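Local structure of amidase, hydantoinase/carbamoylase family (Burkholderia vietnamiensis, 5I4M) at residues D64-W69 against Y118-G123; R128-H133 against V420-M425; I239-Q244 against R329-I334. The protein probably hydrolyses N-carbamoyl-L-amino acids, as a two-zinc member of the peptidase M20 family. All coordinates share one frame; numbering follows the deposited sequence. Where two conformers were deposited one is given.

Interaction 1. Residues D64-W69 against Y118-G123; sequences DLIVGW and YGVLGG
Ile-66 meets Val-120 and Leu-121 through different branches, and the contact between the helices is purely apolar. Its CG2 methyl lies 4.1 Å from CG1 of Val-120, and the same Val-120 methyl sits 4.2 Å from the Ile-66 CD1 terminus, so one valine methyl rests against both arms of the isoleucine. On the flank turned to Leu-121, the Ile-66 CG1 methylene is 4.2 Å from Leu-121 CD2, the two side chains crossing at about a right angle. The CB of Leu-121 points to the side of its helix rather than at the partner; with CG anti to the carbonyl carbon (chi1 -66°), the CD2 methyl still swings into the gap and touches a second residue as well. That residue is Trp-69: its CZ3, on the six-membered ring, lies 4.0 Å from Leu-121 CD2, and the methyl approaches the ring edge within the indole plane. Leu-65 CG lies over the rim of one indole face and the cation-pi partner Arg-128 over the other. The axes of segments 64-69 and 118-123 approach to 11.5 Å and differ by 17° in direction, a wide, nearly parallel spacing bridged by side chains, with 138 Å² buried in all. Helices 57-72 and 117-132 thus pack side by side in the zinc-binding part of the chain, where the Val-120 side chain lies about 6 Å from that of the zinc ligand His-104. Ile-66 also touches Met-87 of strand 85-89, and Leu-121 reaches Leu-36 and Val-39 of helix 29-39.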
ATOM      1  N   ASP A  64     -31.516   2.537  -1.093  1.00  9.27           N
ATOM      2  CA  ASP A  64     -32.732   2.511  -1.904  1.00 10.04           C
ATOM      3  C   ASP A  64     -33.669   1.393  -1.463  1.00 12.66           C
ATOM      4  O   ASP A  64     -34.892   1.583  -1.374  1.00 11.93           O
ATOM      5  CB  ASP A  64     -32.388   2.317  -3.384  1.00 10.81           C
ATOM      6  CG  ASP A  64     -31.697   3.516  -4.014  1.00 15.60           C
ATOM      7  OD1 ASP A  64     -31.615   4.600  -3.395  1.00 14.30           O
ATOM      8  OD2 ASP A  64     -31.250   3.365  -5.175  1.00 13.56           O
ATOM      9  N   LEU A  65     -33.113   0.211  -1.213  1.00  9.84           N
ATOM     10  CA  LEU A  65     -33.936  -0.949  -0.895  1.00 10.23           C
ATOM     11  C   LEU A  65     -34.666  -0.745   0.420  1.00 11.98           C
ATOM     12  O   LEU A  65     -35.881  -0.965   0.518  1.00 11.07           O
ATOM     13  CB  LEU A  65     -33.059  -2.198  -0.840  1.00 10.15           C
ATOM     14  CG  LEU A  65     -33.748  -3.514  -0.454  1.00 14.11           C
ATOM     15  CD1 LEU A  65     -34.778  -3.937  -1.491  1.00 11.39           C
ATOM     16  CD2 LEU A  65     -32.716  -4.615  -0.265  1.00 14.12           C
ATOM     17  N   ILE A  66     -33.938  -0.278   1.432  1.00 10.46           N
ATOM     18  CA  ILE A  66     -34.512  -0.098   2.759  1.00 11.21           C
ATOM     19  C   ILE A  66     -35.519   1.046   2.759  1.00 11.35           C
ATOM     20  O   ILE A  66     -36.593   0.939   3.363  1.00 14.88           O
ATOM     21  CB  ILE A  66     -33.376   0.107   3.774  1.00  8.39           C
ATOM     22  CG1 ILE A  66     -32.510  -1.160   3.812  1.00  8.13           C
ATOM     23  CG2 ILE A  66     -33.933   0.440   5.159  1.00  8.78           C
ATOM     24  CD1 ILE A  66     -31.149  -0.983   4.463  1.00 10.58           C
ATOM     25  N   VAL A  67     -35.203   2.150   2.073  1.00  9.63           N
ATOM     26  CA  VAL A  67     -36.177   3.235   1.924  1.00 10.24           C
ATOM     27  C   VAL A  67     -37.475   2.715   1.316  1.00 12.67           C
ATOM     28  O   VAL A  67     -38.574   3.063   1.769  1.00 12.08           O
ATOM     29  CB  VAL A  67     -35.576   4.385   1.093  1.00 10.35           C
ATOM     30  CG1 VAL A  67     -36.666   5.311   0.575  1.00 15.16           C
ATOM     31  CG2 VAL A  67     -34.563   5.157   1.940  1.00  9.74           C
ATOM     32  N   GLY A  68     -37.376   1.870   0.286  1.00 11.26           N
ATOM     33  CA  GLY A  68     -38.584   1.295  -0.296  1.00 12.10           C
ATOM     34  C   GLY A  68     -39.382   0.471   0.700  1.00 17.70           C
ATOM     35  O   GLY A  68     -40.615   0.567   0.758  1.00 12.92           O
ATOM     36  N   TRP A  69     -38.693  -0.350   1.498  1.00 14.40           N
ATOM     37  CA  TRP A  69     -39.373  -1.132   2.525  1.00 11.61           C
ATOM     38  C   TRP A  69     -40.032  -0.230   3.556  1.00 15.12           C
ATOM     39  O   TRP A  69     -41.162  -0.488   3.992  1.00 14.79           O
ATOM     40  CB  TRP A  69     -38.382  -2.062   3.224  1.00 11.42           C
ATOM     41  CG  TRP A  69     -37.887  -3.206   2.393  1.00 12.08           C
ATOM     42  CD1 TRP A  69     -38.438  -3.686   1.236  1.00 14.76           C
ATOM     43  CD2 TRP A  69     -36.715  -3.998   2.643  1.00 10.41           C
ATOM     44  NE1 TRP A  69     -37.691  -4.741   0.762  1.00 11.55           N
ATOM     45  CE2 TRP A  69     -36.631  -4.954   1.611  1.00 14.73           C
ATOM     46  CE3 TRP A  69     -35.741  -4.000   3.647  1.00 11.21           C
ATOM     47  CZ2 TRP A  69     -35.613  -5.902   1.557  1.00 10.57           C
ATOM     48  CZ3 TRP A  69     -34.734  -4.940   3.593  1.00 12.97           C
ATOM     49  CH2 TRP A  69     -34.678  -5.880   2.551  1.00 11.17           C
ATOM     50  N   TYR A 118     -27.645  -4.517  11.128  1.00  6.93           N
ATOM     51  CA  TYR A 118     -28.583  -5.079  12.102  1.00  9.29           C
ATOM     52  C   TYR A 118     -29.385  -3.978  12.794  1.00  9.22           C
ATOM     53  O   TYR A 118     -30.606  -4.089  12.947  1.00  7.62           O
ATOM     54  CB  TYR A 118     -27.809  -5.919  13.117  1.00 10.01           C
ATOM     55  CG  TYR A 118     -28.588  -6.454  14.309  1.00  8.02           C
ATOM     56  CD1 TYR A 118     -29.883  -6.961  14.174  1.00  8.67           C
ATOM     57  CD2 TYR A 118     -27.999  -6.490  15.569  1.00  9.20           C
ATOM     58  CE1 TYR A 118     -30.563  -7.466  15.275  1.00  8.93           C
ATOM     59  CE2 TYR A 118     -28.674  -6.988  16.667  1.00  9.86           C
ATOM     60  CZ  TYR A 118     -29.951  -7.482  16.512  1.00  9.12           C
ATOM     61  OH  TYR A 118     -30.610  -7.975  17.618  1.00  9.76           O
ATOM     62  N   GLY A 119     -28.725  -2.890  13.194  1.00 10.07           N
ATOM     63  CA  GLY A 119     -29.451  -1.822  13.873  1.00  9.92           C
ATOM     64  C   GLY A 119     -30.448  -1.117  12.973  1.00 12.07           C
ATOM     65  O   GLY A 119     -31.522  -0.703  13.424  1.00 10.97           O
ATOM     66  N   VAL A 120     -30.112  -0.969  11.691  1.00  6.90           N
ATOM     67  CA  VAL A 120     -31.054  -0.383  10.746  1.00  8.15           C
ATOM     68  C   VAL A 120     -32.245  -1.310  10.551  1.00  8.23           C
ATOM     69  O   VAL A 120     -33.404  -0.897  10.673  1.00  8.96           O
ATOM     70  CB  VAL A 120     -30.360  -0.077   9.404  1.00  9.49           C
ATOM     71  CG1 VAL A 120     -31.391   0.393   8.373  1.00  9.88           C
ATOM     72  CG2 VAL A 120     -29.269   0.989   9.593  1.00  9.22           C
ATOM     73  N   LEU A 121     -31.975  -2.578  10.241  1.00 10.68           N
ATOM     74  CA  LEU A 121     -33.060  -3.511   9.959  1.00  9.92           C
ATOM     75  C   LEU A 121     -33.831  -3.878  11.222  1.00 12.08           C
ATOM     76  O   LEU A 121     -35.027  -4.183  11.147  1.00 10.25           O
ATOM     77  CB  LEU A 121     -32.502  -4.756   9.272  1.00  8.04           C
ATOM     78  CG  LEU A 121     -31.944  -4.468   7.876  1.00  8.67           C
ATOM     79  CD1 LEU A 121     -31.432  -5.749   7.213  1.00  8.04           C
ATOM     80  CD2 LEU A 121     -33.008  -3.810   7.004  1.00  9.16           C
ATOM     81  N   GLY A 122     -33.164  -3.879  12.380  1.00 11.97           N
ATOM     82  CA  GLY A 122     -33.886  -4.002  13.637  1.00  9.56           C
ATOM     83  C   GLY A 122     -34.880  -2.871  13.829  1.00 10.77           C
ATOM     84  O   GLY A 122     -36.009  -3.089  14.276  1.00 11.59           O
ATOM     85  N   GLY A 123     -34.482  -1.648  13.470  1.00  9.63           N
ATOM     86  CA  GLY A 123     -35.418  -0.537  13.527  1.00  8.96           C
ATOM     87  C   GLY A 123     -36.597  -0.733  12.595  1.00 12.71           C
ATOM     88  O   GLY A 123     -37.748  -0.518  12.980  1.00 11.89           O
TER

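Interaction 2. Residues R128-H133 against V420-M425; sequences RSLNDH and VLLHAM
Ser-129 and Leu-422 face each other with their CA atoms 8.3 Å apart, the nearest backbone approach between the C-terminal part of helix 117-132 and helix 411-429, far apart in sequence. Leu-422 supplies one half of the contact alone, with both its methyls. Its CD1 lies 4.1 Å from CD2 of Leu-130, and the two leucines run antiparallel alongside one another. CD2 of Leu-422 takes the looser contact, 4.5 Å from CB of Ser-129. The fork of Leu-422 is presented this way because its CG stands anti to the backbone N (chi1 173°). Ser-129 contributes its CB methylene, while its OG is hydrogen-bonded to the carbonyl O of Glu-125 in the same helix. The Ser-129 carbonyl oxygen is gripped twice: by His-133 N, and by His-133 ND1 at 3.0 Å with an N-H...O angle of 150°. The two donors come from opposite faces of the carbonyl plane; the bond from ND1 lies close to the imidazole plane and probably restrains the ring's rotation. In all, 103 Å² is buried. This is plain apolar packing of two helices of the M20 fold, away from the zinc sites. Val-27 bridges the pair from the N-terminal region by touching both Ser-129 and Leu-422, and Ile-135 packs on Leu-130. Behind Leu-422, helix 411-429 rests on strand 206-212 through Leu-421 and Ala-424 against Phe-208, and Val-420 and His-423 meet helix 353-365.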
ATOM      1  N   ARG A 128     -42.420  -2.385  11.592  1.00 18.07           N
ATOM      2  CA  ARG A 128     -43.358  -3.386  11.092  1.00 17.71           C
ATOM      3  C   ARG A 128     -44.120  -4.044  12.234  1.00 15.42           C
ATOM      4  O   ARG A 128     -45.304  -4.375  12.096  1.00 18.17           O
ATOM      5  CB  ARG A 128     -42.614  -4.436  10.268  1.00 12.97           C
ATOM      6  CG  ARG A 128     -42.029  -3.904   8.972  1.00 13.57           C
ATOM      7  CD  ARG A 128     -41.187  -4.967   8.292  1.00 18.22           C
ATOM      8  NE  ARG A 128     -40.964  -4.690   6.871  1.00 16.60           N
ATOM      9  CZ  ARG A 128     -40.046  -5.300   6.122  1.00 15.61           C
ATOM     10  NH1 ARG A 128     -39.245  -6.214   6.655  1.00 12.79           N
ATOM     11  NH2 ARG A 128     -39.930  -4.992   4.833  1.00 15.35           N
ATOM     12  N   SER A 129     -43.452  -4.247  13.369  1.00 17.44           N
ATOM     13  CA  SER A 129     -44.105  -4.893  14.500  1.00 15.57           C
ATOM     14  C   SER A 129     -45.129  -3.972  15.145  1.00 17.66           C
ATOM     15  O   SER A 129     -46.181  -4.434  15.599  1.00 21.34           O
ATOM     16  CB  SER A 129     -43.061  -5.345  15.515  1.00 16.45           C
ATOM     17  OG  SER A 129     -42.365  -6.479  15.036  1.00 19.56           O
ATOM     18  N   LEU A 130     -44.846  -2.668  15.192  1.00 15.77           N
ATOM     19  CA  LEU A 130     -45.864  -1.730  15.651  1.00 15.87           C
ATOM     20  C   LEU A 130     -47.069  -1.750  14.725  1.00 16.66           C
ATOM     21  O   LEU A 130     -48.210  -1.639  15.180  1.00 17.73           O
ATOM     22  CB  LEU A 130     -45.293  -0.316  15.738  1.00 15.45           C
ATOM     23  CG  LEU A 130     -44.135  -0.072  16.703  1.00 14.82           C
ATOM     24  CD1 LEU A 130     -43.567   1.322  16.477  1.00 18.29           C
ATOM     25  CD2 LEU A 130     -44.594  -0.244  18.132  1.00 18.41           C
ATOM     26  N   ASN A 131     -46.840  -1.882  13.416  1.00 16.24           N
ATOM     27  CA  ASN A 131     -47.968  -2.014  12.496  1.00 17.93           C
ATOM     28  C   ASN A 131     -48.720  -3.317  12.734  1.00 17.80           C
ATOM     29  O   ASN A 131     -49.957  -3.325  12.809  1.00 19.97           O
ATOM     30  CB  ASN A 131     -47.487  -1.933  11.047  1.00 18.16           C
ATOM     31  CG  ASN A 131     -46.914  -0.577  10.703  1.00 20.79           C
ATOM     32  OD1 ASN A 131     -47.132   0.392  11.417  1.00 19.02           O
ATOM     33  ND2 ASN A 131     -46.173  -0.502   9.597  1.00 20.53           N
ATOM     34  N   ASP A 132     -47.988  -4.431  12.851  1.00 18.19           N
ATOM     35  CA  ASP A 132     -48.627  -5.732  13.037  1.00 20.08           C
ATOM     36  C   ASP A 132     -49.551  -5.728  14.246  1.00 20.75           C
ATOM     37  O   ASP A 132     -50.640  -6.316  14.208  1.00 20.05           O
ATOM     38  CB  ASP A 132     -47.571  -6.826  13.199  1.00 20.99           C
ATOM     39  CG  ASP A 132     -46.852  -7.143  11.909  1.00 24.81           C
ATOM     40  OD1 ASP A 132     -47.304  -6.681  10.844  1.00 26.14           O
ATOM     41  OD2 ASP A 132     -45.836  -7.866  11.968  1.00 28.34           O
ATOM     42  N   HIS A 133     -49.134  -5.076  15.325  1.00 20.06           N
ATOM     43  CA  HIS A 133     -49.902  -5.077  16.560  1.00 24.84           C
ATOM     44  C   HIS A 133     -50.831  -3.882  16.677  1.00 26.79           C
ATOM     45  O   HIS A 133     -51.500  -3.732  17.706  1.00 26.48           O
ATOM     46  CB  HIS A 133     -48.954  -5.132  17.763  1.00 26.82           C
ATOM     47  CG  HIS A 133     -48.260  -6.446  17.916  1.00 26.14           C
ATOM     48  ND1 HIS A 133     -46.980  -6.671  17.456  1.00 30.11           N
ATOM     49  CD2 HIS A 133     -48.675  -7.613  18.463  1.00 26.36           C
ATOM     50  CE1 HIS A 133     -46.633  -7.920  17.720  1.00 25.13           C
ATOM     51  NE2 HIS A 133     -47.643  -8.512  18.329  1.00 29.49           N
ATOM     52  N   VAL A 420     -35.747  -6.335  22.628  1.00 10.21           N
ATOM     53  CA  VAL A 420     -35.354  -5.363  23.643  1.00 12.38           C
ATOM     54  C   VAL A 420     -35.432  -3.951  23.078  1.00 12.94           C
ATOM     55  O   VAL A 420     -35.927  -3.026  23.735  1.00 14.95           O
ATOM     56  CB  VAL A 420     -33.949  -5.709  24.166  1.00 12.69           C
ATOM     57  CG1 VAL A 420     -33.410  -4.589  25.045  1.00  9.68           C
ATOM     58  CG2 VAL A 420     -34.002  -7.035  24.930  1.00 11.96           C
ATOM     59  N   LEU A 421     -34.955  -3.763  21.848  1.00  9.65           N
ATOM     60  CA  LEU A 421     -35.082  -2.463  21.194  1.00 12.69           C
ATOM     61  C   LEU A 421     -36.545  -2.049  21.091  1.00  9.97           C
ATOM     62  O   LEU A 421     -36.907  -0.912  21.404  1.00 12.77           O
ATOM     63  CB  LEU A 421     -34.446  -2.510  19.802  1.00 10.03           C
ATOM     64  CG  LEU A 421     -34.565  -1.212  19.001  1.00 11.31           C
ATOM     65  CD1 LEU A 421     -33.703  -0.135  19.647  1.00  9.05           C
ATOM     66  CD2 LEU A 421     -34.180  -1.407  17.526  1.00  9.33           C
ATOM     67  N   LEU A 422     -37.398  -2.973  20.643  1.00 11.54           N
ATOM     68  CA  LEU A 422     -38.829  -2.705  20.530  1.00 12.65           C
ATOM     69  C   LEU A 422     -39.405  -2.170  21.832  1.00 10.93           C
ATOM     70  O   LEU A 422     -40.089  -1.140  21.845  1.00 15.40           O
ATOM     71  CB  LEU A 422     -39.563  -3.985  20.118  1.00 11.04           C
ATOM     72  CG  LEU A 422     -41.094  -3.954  20.117  1.00 14.26           C
ATOM     73  CD1 LEU A 422     -41.611  -2.905  19.133  1.00 14.07           C
ATOM     74  CD2 LEU A 422     -41.669  -5.342  19.787  1.00 14.82           C
ATOM     75  N   HIS A 423     -39.147  -2.856  22.943  1.00 11.27           N
ATOM     76  CA  HIS A 423     -39.788  -2.424  24.177  1.00 11.20           C
ATOM     77  C   HIS A 423     -39.120  -1.214  24.803  1.00 16.70           C
ATOM     78  O   HIS A 423     -39.813  -0.387  25.412  1.00 18.00           O
ATOM     79  CB  HIS A 423     -39.882  -3.587  25.150  1.00 14.57           C
ATOM     80  CG  HIS A 423     -41.085  -4.429  24.884  1.00 17.05           C
ATOM     81  ND1 HIS A 423     -42.297  -4.198  25.497  1.00 22.52           N
ATOM     82  CD2 HIS A 423     -41.301  -5.414  23.981  1.00 16.88           C
ATOM     83  CE1 HIS A 423     -43.191  -5.052  25.029  1.00 26.13           C
ATOM     84  NE2 HIS A 423     -42.613  -5.801  24.108  1.00 22.50           N
ATOM     85  N   ALA A 424     -37.805  -1.069  24.662  1.00 14.45           N
ATOM     86  CA  ALA A 424     -37.167   0.152  25.138  1.00 12.13           C
ATOM     87  C   ALA A 424     -37.697   1.359  24.384  1.00 16.39           C
ATOM     88  O   ALA A 424     -37.971   2.408  24.982  1.00 16.72           O
ATOM     89  CB  ALA A 424     -35.650   0.046  24.992  1.00 11.49           C
ATOM     90  N   MET A 425     -37.853   1.231  23.067  1.00 12.96           N
ATOM     91  CA  MET A 425     -38.416   2.322  22.282  1.00 14.04           C
ATOM     92  C   MET A 425     -39.869   2.567  22.658  1.00 16.58           C
ATOM     93  O   MET A 425     -40.289   3.718  22.834  1.00 17.89           O
ATOM     94  CB  MET A 425     -38.292   2.020  20.789  1.00 10.59           C
ATOM     95  CG  MET A 425     -36.862   2.035  20.282  1.00 13.00           C
ATOM     96  SD  MET A 425     -36.837   1.813  18.495  1.00 15.59           S
ATOM     97  CE  MET A 425     -37.599   3.342  17.947  1.00 18.27           C
TER

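Interaction 3. Residues I239-Q244 against R329-I334; sequences ITFTGQ and RIAADI
Phe-241, on the extended run 239-242, stands opposite Ala-331 of the helical segment 329-334, with 7.7 Å between their CA atoms; this is a strand packed beneath a helix. The phenyl group does all the spanning on the strand side. CB of Phe-241 points toward the helix, and with CG anti to the carbonyl carbon (chi1 -82°) the ring continues across the gap. Its CE1 lies 3.8 Å from CB of Ala-331, the tighter of the two contacts, and its CZ is 4.5 Å from CG2 of Ile-330. Both methyls approach the ring obliquely. They come from successive residues of one helical turn, so the far end of the ring, CE1 and CZ, is applied to the helix surface while the rest lies nearer the strand. Ala-331 offers just its CB methyl here, consistent with the close approach of the helix backbone, and Ile-330, whose CB also points toward the strand, extends the apolar surface beyond it. Between the segments 93 Å² is buried, and the side-chain contacts across them are carbon to carbon. The arrangement is consistent with the helix-on-sheet layer of an M20 dimerisation domain. Strand 225-242 is hydrogen-bonded on its two sides to strands 297-310 and 337-350, with Phe-241 paired to Val-302 and Thr-240 to Ala-339. Helix 259-276 adds Val-266 against both Phe-241 and Ile-330, while Thr-338 of strand 337-350 and Leu-336 touch Phe-241 and Ala-331.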
ATOM      1  N   ILE A 239      -0.222  10.029   9.996  1.00  6.59           N
ATOM      2  CA  ILE A 239       1.193  10.372  10.082  1.00  6.19           C
ATOM      3  C   ILE A 239       1.822  10.126   8.721  1.00 11.64           C
ATOM      4  O   ILE A 239       1.633   9.055   8.133  1.00  8.95           O
ATOM      5  CB  ILE A 239       1.919   9.544  11.159  1.00  6.74           C
ATOM      6  CG1 ILE A 239       1.340   9.850  12.538  1.00  9.56           C
ATOM      7  CG2 ILE A 239       3.409   9.870  11.152  1.00  8.04           C
ATOM      8  CD1 ILE A 239       1.856   8.932  13.642  1.00 11.81           C
ATOM      9  N   THR A 240       2.554  11.112   8.214  1.00  7.18           N
ATOM     10  CA  THR A 240       3.406  10.898   7.051  1.00  8.40           C
ATOM     11  C   THR A 240       4.848  11.129   7.480  1.00  8.98           C
ATOM     12  O   THR A 240       5.171  12.191   8.022  1.00 10.70           O
ATOM     13  CB  THR A 240       3.028  11.829   5.894  1.00 10.68           C
ATOM     14  OG1 THR A 240       1.694  11.538   5.455  1.00 12.10           O
ATOM     15  CG2 THR A 240       3.988  11.636   4.722  1.00  8.62           C
ATOM     16  N   PHE A 241       5.692  10.117   7.286  1.00  8.02           N
ATOM     17  CA  PHE A 241       7.137  10.268   7.395  1.00  6.70           C
ATOM     18  C   PHE A 241       7.702  10.556   6.011  1.00  8.86           C
ATOM     19  O   PHE A 241       7.350   9.876   5.042  1.00  9.25           O
ATOM     20  CB  PHE A 241       7.797   8.989   7.917  1.00  6.69           C
ATOM     21  CG  PHE A 241       7.759   8.821   9.405  1.00  9.25           C
ATOM     22  CD1 PHE A 241       7.865   9.906  10.251  1.00 12.23           C
ATOM     23  CD2 PHE A 241       7.665   7.553   9.953  1.00  6.78           C
ATOM     24  CE1 PHE A 241       7.854   9.731  11.635  1.00 10.27           C
ATOM     25  CE2 PHE A 241       7.650   7.372  11.322  1.00 13.66           C
ATOM     26  CZ  PHE A 241       7.744   8.470  12.164  1.00 14.19           C
ATOM     27  N   THR A 242       8.605  11.525   5.922  1.00  8.56           N
ATOM     28  CA  THR A 242       9.332  11.772   4.682  1.00  7.77           C
ATOM     29  C   THR A 242      10.821  11.577   4.929  1.00 11.42           C
ATOM     30  O   THR A 242      11.397  12.212   5.821  1.00 11.32           O
ATOM     31  CB  THR A 242       9.049  13.170   4.141  1.00  9.52           C
ATOM     32  OG1 THR A 242       7.634  13.334   3.958  1.00  8.66           O
ATOM     33  CG2 THR A 242       9.754  13.347   2.794  1.00 11.92           C
ATOM     34  N   GLY A 243      11.432  10.676   4.160  1.00  8.81           N
ATOM     35  CA  GLY A 243      12.872  10.504   4.169  1.00 10.10           C
ATOM     36  C   GLY A 243      13.432  10.832   2.802  1.00  9.12           C
ATOM     37  O   GLY A 243      13.125  11.884   2.242  1.00 10.63           O
ATOM     38  N   GLN A 244      14.231   9.941   2.230  1.00  7.66           N
ATOM     39  CA  GLN A 244      14.751  10.178   0.890  1.00  8.70           C
ATOM     40  C   GLN A 244      14.813   8.857   0.145  1.00  9.54           C
ATOM     41  O   GLN A 244      15.537   7.953   0.565  1.00  8.91           O
ATOM     42  CB  GLN A 244      16.135  10.830   0.933  1.00 11.61           C
ATOM     43  CG  GLN A 244      16.739  11.027  -0.449  1.00 16.71           C
ATOM     44  CD  GLN A 244      18.059  11.780  -0.421  1.00 21.31           C
ATOM     45  OE1 GLN A 244      19.002  11.382   0.260  1.00 22.05           O
ATOM     46  NE2 GLN A 244      18.129  12.873  -1.168  1.00 19.18           N
ATOM     47  N   ARG A 329      10.969  10.724  18.550  1.00 12.17           N
ATOM     48  CA  ARG A 329      12.255  10.077  18.794  1.00 11.28           C
ATOM     49  C   ARG A 329      12.660   9.209  17.610  1.00 10.11           C
ATOM     50  O   ARG A 329      13.820   9.229  17.178  1.00 15.29           O
ATOM     51  CB  ARG A 329      12.179   9.245  20.068  1.00 16.32           C
ATOM     52  CG  ARG A 329      13.416   8.385  20.310  1.00 35.15           C
ATOM     53  CD  ARG A 329      13.174   7.389  21.440  1.00 45.77           C
ATOM     54  NE  ARG A 329      11.860   6.757  21.328  1.00 52.21           N
ATOM     55  CZ  ARG A 329      11.587   5.714  20.546  1.00 50.99           C
ATOM     56  NH1 ARG A 329      12.547   5.173  19.799  1.00 50.02           N
ATOM     57  NH2 ARG A 329      10.355   5.213  20.511  1.00 40.12           N
ATOM     58  N   ILE A 330      11.712   8.439  17.076  1.00 11.59           N
ATOM     59  CA  ILE A 330      12.008   7.572  15.940  1.00 12.44           C
ATOM     60  C   ILE A 330      12.417   8.400  14.731  1.00 13.69           C
ATOM     61  O   ILE A 330      13.383   8.070  14.032  1.00 12.85           O
ATOM     62  CB  ILE A 330      10.792   6.672  15.639  1.00 11.52           C
ATOM     63  CG1 ILE A 330      10.681   5.578  16.705  1.00 11.07           C
ATOM     64  CG2 ILE A 330      10.893   6.070  14.238  1.00 12.37           C
ATOM     65  CD1 ILE A 330       9.318   4.896  16.752  1.00 10.83           C
ATOM     66  N   ALA A 331      11.697   9.496  14.470  1.00  8.91           N
ATOM     67  CA  ALA A 331      12.018  10.326  13.313  1.00 12.85           C
ATOM     68  C   ALA A 331      13.376  10.987  13.476  1.00 15.28           C
ATOM     69  O   ALA A 331      14.141  11.100  12.510  1.00 16.38           O
ATOM     70  CB  ALA A 331      10.938  11.386  13.105  1.00 12.23           C
ATOM     71  N   ALA A 332      13.690  11.430  14.696  1.00 14.81           N
ATOM     72  CA  ALA A 332      14.965  12.094  14.941  1.00 17.78           C
ATOM     73  C   ALA A 332      16.132  11.134  14.774  1.00 15.74           C
ATOM     74  O   ALA A 332      17.202  11.532  14.300  1.00 18.33           O
ATOM     75  CB  ALA A 332      14.980  12.705  16.342  1.00 18.72           C
ATOM     76  N   ASP A 333      15.949   9.873  15.173  1.00 15.27           N
ATOM     77  CA  ASP A 333      17.032   8.901  15.067  0.53 17.12           C
ATOM     78  C   ASP A 333      17.359   8.588  13.612  1.00 17.70           C
ATOM     79  O   ASP A 333      18.532   8.432  13.253  1.00 18.80           O
ATOM     80  CB  ASP A 333      16.662   7.629  15.826  0.53 18.24           C
ATOM     81  CG  ASP A 333      17.665   6.518  15.623  0.53 23.23           C
ATOM     82  OD1 ASP A 333      18.748   6.572  16.244  0.53 24.40           O
ATOM     83  OD2 ASP A 333      17.370   5.591  14.842  0.53 27.22           O
ATOM     84  N   ILE A 334      16.342   8.498  12.764  1.00  9.79           N
ATOM     85  CA  ILE A 334      16.549   8.196  11.350  1.00 12.02           C
ATOM     86  C   ILE A 334      16.843   9.458  10.551  1.00 16.33           C
ATOM     87  O   ILE A 334      17.625   9.433   9.597  1.00 14.52           O
ATOM     88  CB  ILE A 334      15.312   7.456  10.797  1.00 10.28           C
ATOM     89  CG1 ILE A 334      15.106   6.139  11.536  1.00  9.29           C
ATOM     90  CG2 ILE A 334      15.428   7.219   9.275  1.00 10.17           C
ATOM     91  CD1 ILE A 334      13.784   5.472  11.211  1.00 10.17           C
TER

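In the fold
All three contacts are buried and apolar, but they belong to two parts of the fold. Interactions 1 and 2 share helix 117-132, have centres 15 Å apart and touch directly: Leu-421 CD2 lies 4.0 Å from Gly-122 C, so helix 411-429 packs on that glycine-containing surface. Together they join helix 117-132 to helices 57-72 and 411-429, with interaction 1 nearer the zinc site. Interaction 3 joins a helix to a strand on the opposite side of the chain's centre, its own centre about 46 and 55 Å from those of interactions 1 and 2. Aliphatic branches dominate interactions 1 and 2, whereas a single phenyl ring bridges the layers in interaction 3.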